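Local coordinates for putative hydrogenase expression/formation protein hupG (Rhodopseudomonas palustris, PDB 2QSI) that is of uncharacterised function but has a thioredoxin-like fold and probably takes part in the expression or maturation of hydrogenase, at residues R79-M82 with A83-G86; G103-A106 with K107-W111. One frame throughout, in Å; residues are numbered along the deposited sequence.

Overall arrangement
From the N terminus the chain first runs through the first three strands of the thioredoxin-like sheet and the helices between them before reaching contact 1. There residues 79-86 close one turn after another within helix 78-85, right to the helix's end. The chain then enters the long broken strand 92-106, whose start completes that sheet, and contact 2 turns it at the far end of that strand into helix 111-126. The two contacts follow in series, neither nesting nor crossing. The centres of contact 1 and contact 2 lie about 36 Å apart, and the nearest atoms of contact 1 and contact 2 about 20 Å. Both reach the second subunit: contact 1 through Arg84 and Phe85, contact 2 through a shared antiparallel ladder.

Contact 1: R79-M82 with A83-G86; sequences RGLM and ARFG
Phe85 N donates to Leu81 O at 2.8 Å with an N-H...O angle of 152°. One residue back, Arg84 N is bound to Gly80 O at 3.0 Å, and Ala83 N to Arg79 O at 3.2 Å. The bond from Gly86 N to Met82 O is weak: Gly86, with phi 82°, is the first residue to leave the helical path. The charged tip of Arg84 is gripped from outside, by Asp26 at NH1 and by Glu99 of the second subunit at NH2. Its NH1 also lies 4.1 Å from Leu81 CD2, the two side chains running alongside one another. In this thioredoxin-like fold, helix 78-85 sets Leu81 and Phe85 against strand 35-40 and helix 25-30, through Phe40 and Leu38 on one and Val25 and Ile29 on the other. Phe85 turns its ring back beside its own backbone N (chi1 -70°), which brings CD2 to 3.2 Å from Leu81 O and CE2 to 4.0 Å from Leu81 CD2. On one face of the ring sits Arg84 CG, 4.0 Å above the plane and over the centre. With a serine in place of Phe85, Leu81 CD2 and Arg84 CG would probably face a gap where the ring had been. Met82, a selenomethionine, touches Phe40, Val87 and Cys90 and lines the pocket that holds a dithiothreitol, probably from the crystallisation liquor.

Contact 2: G103-A106 with K107-W111; sequences GVIA and KIQDW
Gln109 reaches back over the turn to Ala106. CB points toward the strand; CG, turned beside the backbone N (chi1 -61°), passes Ala106 O at 4.1 Å, and from there the chain runs extended. CD comes within 3.5 Å of Ile105 CG2, the two side chains crossing at a slant. At the tip, NE2 donates to Ala106 O over 3.0 Å with an N-H...O angle of 161°, and the acceptor lies almost exactly in the plane of the amide. NE2 is also 3.3 Å from Ile105 CG2, so one methyl lies beside both the polar bond and the carbon behind it. The other branch, OE1, takes a hydrogen bond from Ser113 and a weak one from Gln117, both on helix 111-126. With NE2 donating and OE1 accepting, the orientation of the amide is probably fixed, and Gln109 links the strand end to the helix. Deeper in the bend, a water donates to Ile105 O and to Lys107 O, each at 2.5 Å, both short for such bonds. Lys107 itself turns the corner with phi at 67°, which presses its CB to 2.8 Å from Ala106 O. Residues 103-106 meanwhile pair in an antiparallel ladder with a strand of the second subunit, and the Ile105 side chain packs on Tyr114, Gln117 and Met121 of helix 111-126. The whole forms a strand-to-helix turn closed by a glutamine amide, with Asp110 as N-cap, its OD1 accepting Ser113 N at the start of helix 111-126.

Contact 1: R79-M82 with A83-G86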
loop_
_atom_site.group_PDB
_atom_site.type_symbol
_atom_site.label_atom_id
_atom_site.label_comp_id
_atom_site.label_asym_id
_atom_site.label_seq_id
_atom_site.Cartn_x
_atom_site.Cartn_y
_atom_site.Cartn_z
ATOM N N ARG A 79 13.581 -0.611 -14.615
ATOM C CA ARG A 79 13.953 -1.950 -14.186
ATOM C C ARG A 79 13.516 -2.206 -12.746
ATOM O O ARG A 79 12.867 -3.218 -12.444
ATOM C CB ARG A 79 15.457 -2.160 -14.342
ATOM C CG ARG A 79 15.881 -3.619 -14.134
ATOM C CD ARG A 79 17.038 -4.013 -15.056
ATOM N NE ARG A 79 16.655 -3.878 -16.478
ATOM C CZ ARG A 79 16.922 -2.840 -17.280
ATOM N NH1 ARG A 79 17.596 -1.771 -16.846
ATOM N NH2 ARG A 79 16.515 -2.870 -18.549
ATOM N N GLY A 80 13.862 -1.285 -11.862
ATOM C CA GLY A 80 13.531 -1.425 -10.453
ATOM C C GLY A 80 12.034 -1.349 -10.162
ATOM O O GLY A 80 11.530 -2.066 -9.309
ATOM N N LEU A 81 11.310 -0.494 -10.873
ATOM C CA LEU A 81 9.886 -0.372 -10.580
ATOM C C LEU A 81 9.067 -1.523 -11.182
ATOM O O LEU A 81 8.019 -1.938 -10.619
ATOM C CB LEU A 81 9.365 1.030 -10.955
ATOM C CG LEU A 81 9.877 2.196 -10.078
ATOM C CD1 LEU A 81 9.098 3.499 -10.390
ATOM C CD2 LEU A 81 9.926 1.902 -8.518
HETATM N N MSE A 82 9.537 -2.067 -12.301
HETATM C CA MSE A 82 8.879 -3.201 -12.911
HETATM C C MSE A 82 8.963 -4.390 -11.941
HETATM O O MSE A 82 7.998 -5.091 -11.732
HETATM C CB MSE A 82 9.528 -3.564 -14.248
HETATM C CG MSE A 82 9.231 -2.596 -15.349
HETATM SE SE MSE A 82 10.269 -3.009 -16.918
HETATM C CE MSE A 82 9.274 -4.559 -17.560
ATOM N N ALA A 83 10.144 -4.567 -11.367
ATOM C CA ALA A 83 10.418 -5.596 -10.356
ATOM C C ALA A 83 9.557 -5.391 -9.132
ATOM O O ALA A 83 8.918 -6.309 -8.642
ATOM C CB ALA A 83 11.906 -5.570 -9.989
ATOM N N ARG A 84 9.508 -4.166 -8.641
ATOM C CA ARG A 84 8.738 -3.889 -7.440
ATOM C C ARG A 84 7.252 -4.113 -7.634
ATOM O O ARG A 84 6.588 -4.661 -6.766
ATOM C CB ARG A 84 8.955 -2.458 -7.032
ATOM C CG ARG A 84 8.075 -1.997 -5.905
ATOM C CD ARG A 84 8.481 -0.646 -5.533
ATOM N NE ARG A 84 7.455 0.020 -4.763
ATOM C CZ ARG A 84 7.584 1.263 -4.323
ATOM N NH1 ARG A 84 8.698 1.946 -4.576
ATOM N NH2 ARG A 84 6.603 1.834 -3.669
ATOM N N PHE A 85 6.715 -3.653 -8.763
ATOM C CA PHE A 85 5.284 -3.626 -8.938
ATOM C C PHE A 85 4.734 -4.846 -9.672
ATOM O O PHE A 85 3.550 -4.958 -9.824
ATOM C CB PHE A 85 4.855 -2.304 -9.586
ATOM C CG PHE A 85 5.010 -1.112 -8.676
ATOM C CD1 PHE A 85 4.242 -0.999 -7.531
ATOM C CD2 PHE A 85 5.914 -0.097 -8.978
ATOM C CE1 PHE A 85 4.387 0.091 -6.685
ATOM C CE2 PHE A 85 6.072 0.990 -8.148
ATOM C CZ PHE A 85 5.319 1.073 -6.979
ATOM N N GLY A 86 5.593 -5.754 -10.122
ATOM C CA GLY A 86 5.179 -6.978 -10.812
ATOM C C GLY A 86 4.876 -6.827 -12.296
ATOM O O GLY A 86 3.953 -7.426 -12.797
#

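Contact 2: G103-A106 with K107-W111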
loop_
_atom_site.group_PDB
_atom_site.type_symbol
_atom_site.label_atom_id
_atom_site.label_comp_id
_atom_site.label_asym_id
_atom_site.label_seq_id
_atom_site.Cartn_x
_atom_site.Cartn_y
_atom_site.Cartn_z
ATOM N N GLY A 103 -6.677 2.314 10.950
ATOM C CA GLY A 103 -6.973 2.750 12.288
ATOM C C GLY A 103 -5.725 2.666 13.133
ATOM O O GLY A 103 -4.775 1.953 12.784
ATOM N N VAL A 104 -5.749 3.374 14.258
ATOM C CA VAL A 104 -4.666 3.301 15.263
ATOM C C VAL A 104 -5.363 3.045 16.593
ATOM O O VAL A 104 -6.288 3.784 16.973
ATOM C CB VAL A 104 -3.862 4.619 15.370
ATOM C CG1 VAL A 104 -2.747 4.530 16.474
ATOM C CG2 VAL A 104 -3.322 5.037 13.972
ATOM N N ILE A 105 -4.928 2.005 17.298
ATOM C CA ILE A 105 -5.469 1.692 18.615
ATOM C C ILE A 105 -4.492 2.079 19.720
ATOM O O ILE A 105 -3.566 1.331 20.035
ATOM C CB ILE A 105 -5.808 0.195 18.745
ATOM C CG1 ILE A 105 -6.699 -0.253 17.585
ATOM C CG2 ILE A 105 -6.480 -0.085 20.080
ATOM C CD1 ILE A 105 -6.994 -1.737 17.579
ATOM N N ALA A 106 -4.704 3.254 20.305
ATOM C CA ALA A 106 -3.673 3.910 21.101
ATOM C C ALA A 106 -3.899 3.682 22.592
ATOM O O ALA A 106 -5.036 3.552 23.045
ATOM C CB ALA A 106 -3.630 5.399 20.790
ATOM N N LYS A 107 -2.808 3.636 23.350
ATOM C CA LYS A 107 -2.879 3.355 24.779
ATOM C C LYS A 107 -3.335 1.921 25.036
ATOM O O LYS A 107 -3.744 1.216 24.114
ATOM C CB LYS A 107 -3.824 4.339 25.473
ATOM C CG LYS A 107 -3.447 5.798 25.284
ATOM C CD LYS A 107 -3.995 6.660 26.409
ATOM C CE LYS A 107 -5.387 7.176 26.082
ATOM N NZ LYS A 107 -5.847 8.195 27.066
ATOM N N ILE A 108 -3.258 1.498 26.293
ATOM C CA ILE A 108 -3.473 0.100 26.645
ATOM C C ILE A 108 -4.954 -0.193 26.862
ATOM O O ILE A 108 -5.604 0.433 27.700
ATOM C CB ILE A 108 -2.692 -0.290 27.913
ATOM C CG1 ILE A 108 -2.792 -1.796 28.160
ATOM C CG2 ILE A 108 -3.205 0.488 29.116
ATOM C CD1 ILE A 108 -2.384 -2.638 26.971
ATOM N N GLN A 109 -5.481 -1.147 26.102
ATOM C CA GLN A 109 -6.909 -1.448 26.129
ATOM C C GLN A 109 -7.152 -2.905 26.559
ATOM O O GLN A 109 -6.208 -3.665 26.688
ATOM C CB GLN A 109 -7.479 -1.151 24.742
ATOM C CG GLN A 109 -7.278 0.371 24.405
ATOM C CD GLN A 109 -7.984 0.822 23.157
ATOM O OE1 GLN A 109 -9.004 0.239 22.751
ATOM N NE2 GLN A 109 -7.478 1.915 22.550
ATOM N N ASP A 110 -8.400 -3.283 26.833
ATOM C CA ASP A 110 -8.674 -4.688 27.181
ATOM C C ASP A 110 -8.802 -5.560 25.921
ATOM O O ASP A 110 -9.035 -5.060 24.836
ATOM C CB ASP A 110 -9.900 -4.858 28.042
ATOM C CG ASP A 110 -11.090 -4.135 27.510
ATOM O OD1 ASP A 110 -11.549 -4.515 26.414
ATOM O OD2 ASP A 110 -11.588 -3.225 28.229
ATOM N N TRP A 111 -8.641 -6.859 26.116
ATOM C CA TRP A 111 -8.625 -7.870 25.036
ATOM C C TRP A 111 -9.855 -7.756 24.131
ATOM O O TRP A 111 -9.743 -7.785 22.893
ATOM C CB TRP A 111 -8.636 -9.246 25.702
ATOM C CG TRP A 111 -8.785 -10.417 24.802
ATOM C CD1 TRP A 111 -9.793 -11.328 24.818
ATOM C CD2 TRP A 111 -7.851 -10.864 23.815
ATOM N NE1 TRP A 111 -9.559 -12.308 23.895
ATOM C CE2 TRP A 111 -8.387 -12.034 23.238
ATOM C CE3 TRP A 111 -6.628 -10.364 23.324
ATOM C CZ2 TRP A 111 -7.728 -12.734 22.217
ATOM C CZ3 TRP A 111 -5.985 -11.061 22.300
ATOM C CH2 TRP A 111 -6.533 -12.227 21.761
HETATM O O HOH W 1 -2.985 -0.014 22.101
#